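Local coordinates for protein hydrolase, haloacid dehalogenase-like family (PDB 2FI1) that is a probable hydrolase of the haloacid dehalogenase-like family and binds a calcium ion in its crystal structure, at residues A[11-16]-A[112-117]; A[89-94]-A[118-123]; A[24-29]-A[75-80]; A[154-159]-A[182-187]. One frame throughout, in Å; residues are numbered along the deposited sequence.

Interaction 1: residues A[11-16]-A[112-117]. With CA (calcium ion), chain B.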
loop_
_atom_site.group_PDB
_atom_site.type_symbol
_atom_site.label_atom_id
_atom_site.label_comp_id
_atom_site.label_asym_id
_atom_site.label_seq_id
_atom_site.Cartn_x
_atom_site.Cartn_y
_atom_site.Cartn_z
ATOM N N TRP A 11 -0.138 -2.858 -9.075
ATOM C CA TRP A 11 0.304 -2.645 -7.712
ATOM C C TRP A 11 -0.828 -2.326 -6.755
ATOM O O TRP A 11 -1.883 -1.821 -7.144
ATOM C CB TRP A 11 1.277 -1.468 -7.661
ATOM C CG TRP A 11 2.545 -1.657 -8.442
ATOM C CD1 TRP A 11 2.797 -1.232 -9.712
ATOM C CD2 TRP A 11 3.747 -2.272 -7.974
ATOM N NE1 TRP A 11 4.074 -1.557 -10.070
ATOM C CE2 TRP A 11 4.677 -2.206 -9.029
ATOM C CE3 TRP A 11 4.124 -2.884 -6.774
ATOM C CZ2 TRP A 11 5.975 -2.709 -8.916
ATOM C CZ3 TRP A 11 5.415 -3.398 -6.670
ATOM C CH2 TRP A 11 6.319 -3.305 -7.740
ATOM N N ASP A 12 -0.530 -2.628 -5.510
ATOM C CA ASP A 12 -1.268 -2.251 -4.321
ATOM C C ASP A 12 -0.483 -1.102 -3.670
ATOM O O ASP A 12 0.739 -1.066 -3.760
ATOM C CB ASP A 12 -1.340 -3.511 -3.447
ATOM C CG ASP A 12 -1.776 -3.271 -2.025
ATOM O OD1 ASP A 12 -2.841 -2.681 -1.796
ATOM O OD2 ASP A 12 -1.072 -3.813 -1.136
ATOM N N LEU A 13 -1.171 -0.162 -3.028
ATOM C CA LEU A 13 -0.516 0.985 -2.418
ATOM C C LEU A 13 -0.109 0.657 -0.978
ATOM O O LEU A 13 1.032 0.335 -0.719
ATOM C CB LEU A 13 -1.420 2.222 -2.492
ATOM C CG LEU A 13 -0.817 3.533 -1.967
ATOM C CD1 LEU A 13 0.439 3.927 -2.749
ATOM C CD2 LEU A 13 -1.861 4.637 -2.028
ATOM N N GLY A 14 -1.056 0.697 -0.048
ATOM C CA GLY A 14 -0.742 0.480 1.361
ATOM C C GLY A 14 -0.170 -0.899 1.600
ATOM O O GLY A 14 -0.754 -1.897 1.178
ATOM N N GLY A 15 0.968 -0.964 2.280
ATOM C CA GLY A 15 1.600 -2.233 2.621
ATOM C C GLY A 15 2.477 -2.846 1.537
ATOM O O GLY A 15 3.124 -3.871 1.774
ATOM N N THR A 16 2.516 -2.218 0.361
ATOM C CA THR A 16 3.301 -2.718 -0.767
ATOM C C THR A 16 4.224 -1.606 -1.270
ATOM O O THR A 16 5.441 -1.721 -1.176
ATOM C CB THR A 16 2.374 -3.253 -1.870
ATOM O OG1 THR A 16 1.623 -4.363 -1.347
ATOM C CG2 THR A 16 3.155 -3.707 -3.065
ATOM N N LEU A 112 -4.482 9.825 -5.026
ATOM C CA LEU A 112 -3.757 10.575 -6.023
ATOM C C LEU A 112 -2.810 11.561 -5.351
ATOM O O LEU A 112 -1.690 11.757 -5.823
ATOM C CB LEU A 112 -4.719 11.262 -6.986
ATOM C CG LEU A 112 -5.763 10.341 -7.638
ATOM C CD1 LEU A 112 -6.590 11.126 -8.647
ATOM C CD2 LEU A 112 -5.140 9.123 -8.283
ATOM N N GLU A 113 -3.252 12.162 -4.246
ATOM C CA GLU A 113 -2.404 13.073 -3.465
ATOM C C GLU A 113 -1.182 12.374 -2.898
ATOM O O GLU A 113 -0.088 12.927 -2.880
ATOM C CB GLU A 113 -3.186 13.671 -2.289
ATOM C CG GLU A 113 -4.380 14.538 -2.674
ATOM C CD GLU A 113 -5.280 14.878 -1.488
ATOM O OE1 GLU A 113 -4.871 14.663 -0.320
ATOM O OE2 GLU A 113 -6.405 15.362 -1.728
ATOM N N ILE A 114 -1.368 11.157 -2.412
ATOM C CA ILE A 114 -0.260 10.383 -1.870
ATOM C C ILE A 114 0.794 10.112 -2.946
ATOM O O ILE A 114 1.989 10.220 -2.686
ATOM C CB ILE A 114 -0.748 9.046 -1.268
ATOM C CG1 ILE A 114 -1.681 9.317 -0.080
ATOM C CG2 ILE A 114 0.421 8.154 -0.847
ATOM C CD1 ILE A 114 -1.025 9.963 1.116
ATOM N N LEU A 115 0.354 9.765 -4.148
ATOM C CA LEU A 115 1.279 9.496 -5.254
ATOM C C LEU A 115 2.061 10.745 -5.660
ATOM O O LEU A 115 3.223 10.654 -6.063
ATOM C CB LEU A 115 0.513 8.949 -6.455
ATOM C CG LEU A 115 -0.268 7.655 -6.224
ATOM C CD1 LEU A 115 -0.971 7.216 -7.498
ATOM C CD2 LEU A 115 0.654 6.557 -5.721
ATOM N N GLU A 116 1.434 11.908 -5.560
ATOM C CA GLU A 116 2.121 13.171 -5.818
ATOM C C GLU A 116 3.139 13.490 -4.721
ATOM O O GLU A 116 4.292 13.838 -5.000
ATOM C CB GLU A 116 1.110 14.319 -5.925
ATOM C CG GLU A 116 0.225 14.275 -7.150
ATOM C CD GLU A 116 0.980 14.401 -8.459
ATOM O OE1 GLU A 116 2.093 14.972 -8.468
ATOM O OE2 GLU A 116 0.441 13.941 -9.488
ATOM N N LYS A 117 2.726 13.376 -3.465
ATOM C CA LYS A 117 3.605 13.702 -2.352
ATOM C C LYS A 117 4.835 12.804 -2.306
ATOM O O LYS A 117 5.902 13.241 -1.869
ATOM C CB LYS A 117 2.853 13.609 -1.024
ATOM C CG LYS A 117 1.887 14.747 -0.782
ATOM C CD LYS A 117 1.304 14.666 0.616
ATOM C CE LYS A 117 -0.166 14.359 0.599
ATOM N NZ LYS A 117 -0.916 15.581 0.194
HETATM CA CA CA B . -2.396 -3.450 0.810
HETATM O O HOH W 1 -2.397 -3.581 3.203
HETATM O O HOH W 2 -4.063 -5.047 0.223
HETATM O O HOH W 3 -4.015 -1.781 0.919
#
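L13 reaches across to helix 112-117 and meets L115 and I114 with its two methyls. From its CB, which points at the helix, the chain continues to CG, set opposite the backbone N (chi1 -176°); this carries the branch outward, where it divides. CD1 takes the closer neighbour, lying 4.0 Å from L115 CD2, and the two leucines cross obliquely. CD2 approaches I114 more loosely, 4.4 Å from its CG2. A branched, fully apolar leucine suits this buried place because it can serve two helix residues at once. Its sequence setting, D-L-G-G-T at the end of strand 8-11, resembles the first motif of haloacid dehalogenases, the loop that carries the active-site aspartate in relatives. While L13 turns into the core, its neighbours D12 and G14 hold calcium. D12 binds the calcium unequally, OD2 at 2.4 Å and OD1 at 2.8 Å, and G14 O lies 2.3 Å from the same ion; three waters and D160 complete the shell. At G15 (phi 84°) a side chain would jam against G14 O, which calls for glycine. T16 OG1 donates to D12 OD2 over 2.8 Å, reaching the anti side of the carboxylate and so bracing the metal-binding group from the second shell.

Interaction 2: residues A[89-94]-A[118-123]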
loop_
_atom_site.group_PDB
_atom_site.type_symbol
_atom_site.label_atom_id
_atom_site.label_comp_id
_atom_site.label_asym_id
_atom_site.label_seq_id
_atom_site.Cartn_x
_atom_site.Cartn_y
_atom_site.Cartn_z
ATOM N N ASP A 89 13.291 3.284 -7.050
ATOM C CA ASP A 89 14.308 2.640 -7.888
ATOM C C ASP A 89 13.776 1.399 -8.606
ATOM O O ASP A 89 14.158 1.109 -9.729
ATOM C CB ASP A 89 15.529 2.226 -7.070
ATOM C CG ASP A 89 16.423 3.388 -6.683
ATOM O OD1 ASP A 89 16.462 4.412 -7.403
ATOM O OD2 ASP A 89 17.140 3.248 -5.662
ATOM N N LEU A 90 12.915 0.623 -7.939
ATOM C CA LEU A 90 12.352 -0.558 -8.580
ATOM C C LEU A 90 11.391 -0.160 -9.692
ATOM O O LEU A 90 11.421 -0.734 -10.776
ATOM C CB LEU A 90 11.675 -1.490 -7.562
ATOM C CG LEU A 90 11.008 -2.727 -8.171
ATOM C CD1 LEU A 90 11.996 -3.546 -8.985
ATOM C CD2 LEU A 90 10.376 -3.597 -7.095
ATOM N N LEU A 91 10.534 0.820 -9.416
ATOM C CA LEU A 91 9.638 1.311 -10.451
ATOM C C LEU A 91 10.438 1.770 -11.684
ATOM O O LEU A 91 10.082 1.472 -12.823
ATOM C CB LEU A 91 8.754 2.436 -9.915
ATOM C CG LEU A 91 7.795 2.035 -8.793
ATOM C CD1 LEU A 91 7.049 3.264 -8.294
ATOM C CD2 LEU A 91 6.799 0.964 -9.213
ATOM N N GLU A 92 11.547 2.461 -11.435
ATOM C CA GLU A 92 12.385 2.944 -12.537
ATOM C C GLU A 92 13.045 1.814 -13.321
ATOM O O GLU A 92 13.039 1.826 -14.551
ATOM C CB GLU A 92 13.443 3.906 -12.019
ATOM C CG GLU A 92 14.258 4.604 -13.112
ATOM C CD GLU A 92 13.414 5.402 -14.100
ATOM O OE1 GLU A 92 12.265 5.790 -13.786
ATOM O OE2 GLU A 92 13.901 5.642 -15.226
ATOM N N ASP A 93 13.590 0.819 -12.616
ATOM C CA ASP A 93 14.229 -0.284 -13.313
ATOM C C ASP A 93 13.233 -1.002 -14.220
ATOM O O ASP A 93 13.558 -1.414 -15.321
ATOM C CB ASP A 93 14.854 -1.279 -12.328
ATOM C CG ASP A 93 16.119 -0.766 -11.674
ATOM O OD1 ASP A 93 16.793 0.122 -12.247
ATOM O OD2 ASP A 93 16.470 -1.258 -10.584
ATOM N N ILE A 94 11.999 -1.175 -13.752
ATOM C CA ILE A 94 10.966 -1.807 -14.564
ATOM C C ILE A 94 10.571 -0.940 -15.765
ATOM O O ILE A 94 10.439 -1.436 -16.896
ATOM C CB ILE A 94 9.721 -2.146 -13.692
ATOM C CG1 ILE A 94 10.046 -3.315 -12.752
ATOM C CG2 ILE A 94 8.514 -2.465 -14.546
ATOM C CD1 ILE A 94 9.012 -3.515 -11.652
ATOM N N THR A 118 4.693 11.555 -2.745
ATOM C CA THR A 118 5.807 10.601 -2.765
ATOM C C THR A 118 6.530 10.543 -4.115
ATOM O O THR A 118 7.452 9.737 -4.294
ATOM C CB THR A 118 5.333 9.187 -2.387
ATOM O OG1 THR A 118 4.324 8.762 -3.300
ATOM C CG2 THR A 118 4.782 9.159 -0.970
ATOM N N SER A 119 6.121 11.397 -5.046
ATOM C CA SER A 119 6.773 11.527 -6.353
ATOM C C SER A 119 6.836 10.213 -7.128
ATOM O O SER A 119 7.824 9.937 -7.813
ATOM C CB SER A 119 8.172 12.137 -6.195
ATOM O OG SER A 119 8.069 13.405 -5.573
ATOM N N ILE A 120 5.782 9.412 -7.049
ATOM C CA ILE A 120 5.679 8.240 -7.925
ATOM C C ILE A 120 4.472 8.272 -8.873
ATOM O O ILE A 120 4.261 7.335 -9.629
ATOM C CB ILE A 120 5.736 6.909 -7.142
ATOM C CG1 ILE A 120 4.584 6.798 -6.138
ATOM C CG2 ILE A 120 7.094 6.770 -6.458
ATOM C CD1 ILE A 120 4.446 5.413 -5.528
ATOM N N ALA A 121 3.720 9.372 -8.892
ATOM C CA ALA A 121 2.566 9.479 -9.786
ATOM C C ALA A 121 2.958 9.248 -11.245
ATOM O O ALA A 121 2.207 8.640 -12.021
ATOM C CB ALA A 121 1.892 10.836 -9.634
ATOM N N ALA A 122 4.145 9.727 -11.610
ATOM C CA ALA A 122 4.618 9.633 -12.988
ATOM C C ALA A 122 4.765 8.207 -13.492
ATOM O O ALA A 122 4.814 7.991 -14.703
ATOM C CB ALA A 122 5.941 10.373 -13.142
ATOM N N TYR A 123 4.825 7.230 -12.589
ATOM C CA TYR A 123 5.017 5.848 -13.006
ATOM C C TYR A 123 3.775 5.158 -13.543
ATOM O O TYR A 123 3.896 4.176 -14.263
ATOM C CB TYR A 123 5.620 5.005 -11.873
ATOM C CG TYR A 123 7.086 5.282 -11.723
ATOM C CD1 TYR A 123 7.981 4.823 -12.682
ATOM C CD2 TYR A 123 7.578 6.070 -10.685
ATOM C CE1 TYR A 123 9.326 5.107 -12.584
ATOM C CE2 TYR A 123 8.940 6.360 -10.589
ATOM C CZ TYR A 123 9.793 5.881 -11.543
ATOM O OH TYR A 123 11.128 6.191 -11.445
#
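L91 sets its CB over the face of the Y123 ring, 3.6 Å from the centroid and only 6° off the ring normal, a CH-pi contact over the middle of the face. This is the tight part. Farther along the leucine, CD1 comes within 3.7 Å of Y123 CD2 and also meets I120 CG2 at 4.0 Å, so one methyl fills the angle between ring and isoleucine. I120 in turn places its CA at the edge of the tyrosine ring, in its plane. Leucine and isoleucine suit this buried side, and a tyrosine can offer a wide apolar face here while its hydroxyl reaches the partly exposed side.

There the packing gives way to a single polar bond. Y123 OH donates to E92 OE1 over 2.6 Å, meeting the anti side of the carboxylate, whose plane stands 63° from that of the ring. E92 gets there by bending at chi2 (58°), which folds the carboxylate back toward the phenol; its partly exposed position suits a charged residue.

The tyrosine is presented by a chain reversal: a Schellman motif at S119 ends helix 110-117, and a 3-10 turn, 121-123, leads into strand 124-128. The contact thus joins that connection to helix 87-96, with W11 of strand 8-11 packing on L91 and L115 of helix 110-117 against I120.

Interaction 3: residues A[24-29]-A[75-80]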
loop_
_atom_site.group_PDB
_atom_site.type_symbol
_atom_site.label_atom_id
_atom_site.label_comp_id
_atom_site.label_asym_id
_atom_site.label_seq_id
_atom_site.Cartn_x
_atom_site.Cartn_y
_atom_site.Cartn_z
ATOM N N SER A 24 1.663 5.736 10.601
ATOM C CA SER A 24 0.695 5.514 11.663
ATOM C C SER A 24 1.385 5.190 12.985
ATOM O O SER A 24 0.990 5.704 14.030
ATOM C CB SER A 24 -0.267 4.402 11.263
ATOM O OG SER A 24 -1.083 4.812 10.171
ATOM N N THR A 25 2.438 4.381 12.939
ATOM C CA THR A 25 3.200 4.055 14.149
ATOM C C THR A 25 3.827 5.308 14.751
ATOM O O THR A 25 3.758 5.526 15.963
ATOM C CB THR A 25 4.279 2.997 13.862
ATOM O OG1 THR A 25 3.642 1.763 13.506
ATOM C CG2 THR A 25 5.182 2.764 15.070
ATOM N N ALA A 26 4.423 6.142 13.916
ATOM C CA ALA A 26 5.017 7.374 14.406
ATOM C C ALA A 26 3.969 8.207 15.129
ATOM O O ALA A 26 4.209 8.687 16.243
ATOM C CB ALA A 26 5.643 8.156 13.255
ATOM N N ALA A 27 2.797 8.353 14.521
ATOM C CA ALA A 27 1.698 9.110 15.137
ATOM C C ALA A 27 1.185 8.450 16.425
ATOM O O ALA A 27 0.872 9.133 17.395
ATOM C CB ALA A 27 0.568 9.280 14.165
ATOM N N PHE A 28 1.106 7.124 16.446
ATOM C CA PHE A 28 0.579 6.404 17.600
ATOM C C PHE A 28 1.537 6.527 18.792
ATOM O O PHE A 28 1.121 6.790 19.924
ATOM C CB PHE A 28 0.361 4.944 17.210
ATOM C CG PHE A 28 -0.536 4.175 18.142
ATOM C CD1 PHE A 28 -1.861 3.945 17.807
ATOM C CD2 PHE A 28 -0.048 3.651 19.336
ATOM C CE1 PHE A 28 -2.691 3.209 18.646
ATOM C CE2 PHE A 28 -0.868 2.924 20.177
ATOM C CZ PHE A 28 -2.193 2.703 19.838
ATOM N N VAL A 29 2.827 6.359 18.529
ATOM C CA VAL A 29 3.851 6.489 19.570
ATOM C C VAL A 29 3.862 7.919 20.123
ATOM O O VAL A 29 3.911 8.118 21.342
ATOM C CB VAL A 29 5.238 6.087 19.011
ATOM C CG1 VAL A 29 6.368 6.489 19.965
ATOM C CG2 VAL A 29 5.290 4.586 18.729
ATOM N N ALA A 75 -2.713 12.284 10.359
ATOM C CA ALA A 75 -2.882 13.168 9.207
ATOM C C ALA A 75 -1.652 14.046 9.013
ATOM O O ALA A 75 -1.200 14.253 7.884
ATOM C CB ALA A 75 -4.120 14.021 9.369
ATOM N N ARG A 76 -1.099 14.550 10.112
ATOM C CA ARG A 76 0.135 15.333 10.047
ATOM C C ARG A 76 1.312 14.533 9.493
ATOM O O ARG A 76 2.059 15.019 8.649
ATOM C CB ARG A 76 0.500 15.884 11.415
ATOM C CG ARG A 76 1.666 16.857 11.384
ATOM C CD ARG A 76 1.750 17.686 12.650
ATOM N NE ARG A 76 0.504 18.408 12.912
ATOM C CZ ARG A 76 -0.434 18.049 13.790
ATOM N NH1 ARG A 76 -0.301 16.957 14.537
ATOM N NH2 ARG A 76 -1.526 18.796 13.924
ATOM N N GLU A 77 1.484 13.304 9.964
ATOM C CA GLU A 77 2.528 12.439 9.420
ATOM C C GLU A 77 2.360 12.225 7.921
ATOM O O GLU A 77 3.351 12.194 7.179
ATOM C CB GLU A 77 2.519 11.080 10.126
ATOM C CG GLU A 77 3.242 11.082 11.446
ATOM C CD GLU A 77 4.750 11.209 11.270
ATOM O OE1 GLU A 77 5.325 10.559 10.365
ATOM O OE2 GLU A 77 5.352 11.958 12.037
ATOM N N LEU A 78 1.112 12.075 7.479
ATOM C CA LEU A 78 0.815 11.811 6.070
ATOM C C LEU A 78 0.984 13.041 5.176
ATOM O O LEU A 78 0.839 12.938 3.960
ATOM C CB LEU A 78 -0.586 11.227 5.911
ATOM C CG LEU A 78 -0.700 9.745 6.276
ATOM C CD1 LEU A 78 -2.148 9.351 6.420
ATOM C CD2 LEU A 78 0.009 8.884 5.243
ATOM N N GLU A 79 1.302 14.196 5.761
ATOM C CA GLU A 79 1.785 15.308 4.938
ATOM C C GLU A 79 3.097 14.924 4.248
ATOM O O GLU A 79 3.444 15.486 3.207
ATOM C CB GLU A 79 1.982 16.573 5.776
ATOM C CG GLU A 79 0.689 17.131 6.339
ATOM C CD GLU A 79 0.914 18.242 7.351
ATOM O OE1 GLU A 79 2.037 18.791 7.418
ATOM O OE2 GLU A 79 -0.045 18.560 8.083
ATOM N N HIS A 80 3.821 13.966 4.829
ATOM C CA HIS A 80 5.036 13.428 4.235
ATOM C C HIS A 80 4.991 11.906 4.309
ATOM O O HIS A 80 5.636 11.297 5.166
ATOM C CB HIS A 80 6.265 13.969 4.961
ATOM C CG HIS A 80 6.386 15.455 4.895
ATOM N ND1 HIS A 80 6.930 16.112 3.811
ATOM C CD2 HIS A 80 5.994 16.417 5.760
ATOM C CE1 HIS A 80 6.889 17.415 4.026
ATOM N NE2 HIS A 80 6.321 17.627 5.198
#
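The carboxylate of E77 lays one of its faces on the methyl of A26, whose CB stands almost directly above CD at 3.7 Å. Both oxygens lie about equally far from that methyl, OE1 at 3.8 Å and OE2 at 4.0 Å from A26 CB, as expected when the group is met broadside. No hydrogen bond crosses between the segments. In the glutamate, chi1 (-82°) sets CG beside the backbone N and 4.2 Å from A27 CB, and a bend at chi2 (-71°) turns the carboxylate across helix 24-29, over A26. Its aliphatic part therefore faces the buried alanine while the charged end stays near the partly exposed one, a division of labour that fits a long acidic residue at a partly exposed place. Alanines suit the other side because their small side chains allow close approach: the CA atoms of A27 and E77 are 6.7 Å apart. Just beyond, a type I turn from E77 to H80 takes the chain out of helix 66-77.

Helices 20-34 and 66-77 belong to an all-helical region consistent with the cap of this superfamily. F28 is turned the other way, edge-to-face with F66 and Y70 and packed on helix 52-59, while S24 OG is hydrogen-bonded to E74 OE2 of helix 66-77.

Interaction 4: residues A[154-159]-A[182-187]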
loop_
_atom_site.group_PDB
_atom_site.type_symbol
_atom_site.label_atom_id
_atom_site.label_comp_id
_atom_site.label_asym_id
_atom_site.label_seq_id
_atom_site.Cartn_x
_atom_site.Cartn_y
_atom_site.Cartn_z
ATOM N N SER A 154 1.045 -10.283 -20.185
ATOM C CA SER A 154 2.137 -10.682 -19.305
ATOM C C SER A 154 2.108 -9.767 -18.096
ATOM O O SER A 154 2.833 -8.771 -18.040
ATOM C CB SER A 154 3.475 -10.563 -20.036
ATOM O OG SER A 154 4.542 -10.920 -19.189
ATOM N N GLY A 155 1.257 -10.110 -17.136
ATOM C CA GLY A 155 0.995 -9.237 -15.995
ATOM C C GLY A 155 1.283 -9.899 -14.667
ATOM O O GLY A 155 1.060 -11.099 -14.486
ATOM N N LEU A 156 1.785 -9.094 -13.736
ATOM C CA LEU A 156 2.020 -9.522 -12.362
ATOM C C LEU A 156 1.239 -8.609 -11.414
ATOM O O LEU A 156 1.322 -7.385 -11.508
ATOM C CB LEU A 156 3.511 -9.458 -12.033
ATOM C CG LEU A 156 3.917 -9.920 -10.626
ATOM C CD1 LEU A 156 3.638 -11.396 -10.409
ATOM C CD2 LEU A 156 5.378 -9.607 -10.351
ATOM N N VAL A 157 0.480 -9.218 -10.513
ATOM C CA VAL A 157 -0.282 -8.505 -9.496
ATOM C C VAL A 157 0.490 -8.602 -8.188
ATOM O O VAL A 157 0.769 -9.706 -7.718
ATOM C CB VAL A 157 -1.681 -9.130 -9.333
ATOM C CG1 VAL A 157 -2.440 -8.500 -8.182
ATOM C CG2 VAL A 157 -2.463 -8.984 -10.621
ATOM N N ILE A 158 0.842 -7.460 -7.603
ATOM C CA ILE A 158 1.654 -7.414 -6.398
ATOM C C ILE A 158 0.851 -6.777 -5.268
ATOM O O ILE A 158 0.383 -5.649 -5.397
ATOM C CB ILE A 158 2.944 -6.590 -6.608
ATOM C CG1 ILE A 158 3.720 -7.087 -7.836
ATOM C CG2 ILE A 158 3.806 -6.664 -5.363
ATOM C CD1 ILE A 158 3.466 -6.272 -9.076
ATOM N N GLY A 159 0.681 -7.493 -4.164
ATOM C CA GLY A 159 -0.009 -6.934 -3.011
ATOM C C GLY A 159 0.369 -7.683 -1.760
ATOM O O GLY A 159 0.916 -8.779 -1.819
ATOM N N VAL A 182 13.418 -5.899 -1.672
ATOM C CA VAL A 182 14.565 -6.757 -1.966
ATOM C C VAL A 182 14.102 -8.136 -2.444
ATOM O O VAL A 182 14.631 -8.679 -3.411
ATOM C CB VAL A 182 15.530 -6.896 -0.738
ATOM C CG1 VAL A 182 16.523 -8.054 -0.918
ATOM C CG2 VAL A 182 16.279 -5.588 -0.488
ATOM N N ASN A 183 13.099 -8.701 -1.778
ATOM C CA ASN A 183 12.633 -10.019 -2.172
ATOM C C ASN A 183 11.938 -10.027 -3.528
ATOM O O ASN A 183 12.081 -10.977 -4.295
ATOM C CB ASN A 183 11.707 -10.616 -1.126
ATOM C CG ASN A 183 11.434 -12.068 -1.386
ATOM O OD1 ASN A 183 12.362 -12.880 -1.478
ATOM N ND2 ASN A 183 10.162 -12.410 -1.539
ATOM N N LEU A 184 11.170 -8.978 -3.821
ATOM C CA LEU A 184 10.545 -8.862 -5.129
ATOM C C LEU A 184 11.614 -8.738 -6.218
ATOM O O LEU A 184 11.517 -9.379 -7.257
ATOM C CB LEU A 184 9.587 -7.675 -5.156
ATOM C CG LEU A 184 8.871 -7.411 -6.488
ATOM C CD1 LEU A 184 8.192 -8.639 -7.017
ATOM C CD2 LEU A 184 7.873 -6.287 -6.296
ATOM N N ARG A 185 12.646 -7.938 -5.964
ATOM C CA ARG A 185 13.780 -7.868 -6.901
ATOM C C ARG A 185 14.396 -9.239 -7.130
ATOM O O ARG A 185 14.722 -9.588 -8.258
ATOM C CB ARG A 185 14.859 -6.927 -6.379
ATOM C CG ARG A 185 14.530 -5.461 -6.520
ATOM C CD ARG A 185 15.710 -4.602 -6.107
ATOM N NE ARG A 185 15.515 -3.190 -6.433
ATOM C CZ ARG A 185 15.694 -2.658 -7.640
ATOM N NH1 ARG A 185 16.013 -3.404 -8.682
ATOM N NH2 ARG A 185 15.503 -1.359 -7.794
ATOM N N GLN A 186 14.571 -10.013 -6.060
ATOM C CA GLN A 186 15.175 -11.347 -6.181
ATOM C C GLN A 186 14.334 -12.261 -7.068
ATOM O O GLN A 186 14.871 -13.002 -7.889
ATOM C CB GLN A 186 15.391 -11.959 -4.790
ATOM C CG GLN A 186 15.993 -13.369 -4.757
ATOM C CD GLN A 186 17.442 -13.436 -5.216
ATOM O OE1 GLN A 186 17.743 -14.047 -6.251
ATOM N NE2 GLN A 186 18.354 -12.848 -4.436
ATOM N N VAL A 187 13.015 -12.201 -6.926
ATOM C CA VAL A 187 12.126 -13.013 -7.749
ATOM C C VAL A 187 12.156 -12.567 -9.218
ATOM O O VAL A 187 12.003 -13.391 -10.125
ATOM C CB VAL A 187 10.684 -13.003 -7.160
ATOM C CG1 VAL A 187 9.684 -13.589 -8.127
ATOM C CG2 VAL A 187 10.674 -13.755 -5.833
#
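R185 NH1 is gripped by two carboxylates, those of D93 and of the chain terminus at I190, in a pair of salt bridges that tie down helix 182-187 while its neighbour L184 turns inward to L156 and I158. The arginine can span the gap because its chain is nearly straight at chi2 and chi3, and its long reach suits a partly exposed place next to acidic groups.

L184 makes the buried contact. A chi1 of 179° swings its CG away from the backbone N, directing the two methyls at strand 155-159. CD2 approaches I158 CG2 at 4.2 Å, the two side chains meeting at about a right angle, and CD1 lies 4.5 Å from L156 CD2, a looser touch. The leucine thus bridges alternate residues of the strand, which project on the same face, whereas V157 between them faces the other way, against L173.

The contact joins the sheet to a helical layer of the Rossmann-like alpha/beta fold of haloacid dehalogenases: strand 155-159 runs parallel between 8-11 and 174-177, and helix 181-188 follows the latter and packs over the sheet. Beta-branched I158 and V157 suit extended chain, and L156 adds apolar bulk facing the helix. G159 ends the strand, directly ahead of the calcium ligand D160. W11 of strand 8-11 and L90 of helix 87-96 continue the apolar surroundings of L184, and H176 of strand 174-177 also packs on it.

Interactions 1, 2 and 4 belong to the core built on the five-stranded parallel sheet, whereas interaction 3 lies in the helical region between helix 13-17 and helix 87-96. Along the chain interaction 3 falls within the span of interaction 1, the segments of 1 and 2 alternate, and 4 comes last. Centres of 1 and 2 are about 11 Å apart, with L115 O probably bonded to I120 N. Interactions 2 and 4 touch through L90 and L184, and W11 packs on L91 and L184, linking three contacts. Interactions 3 and 4 stand about 28 Å apart, centre to centre, on opposite sides of the chain's centre, consistent with a cap beside a catalytic core.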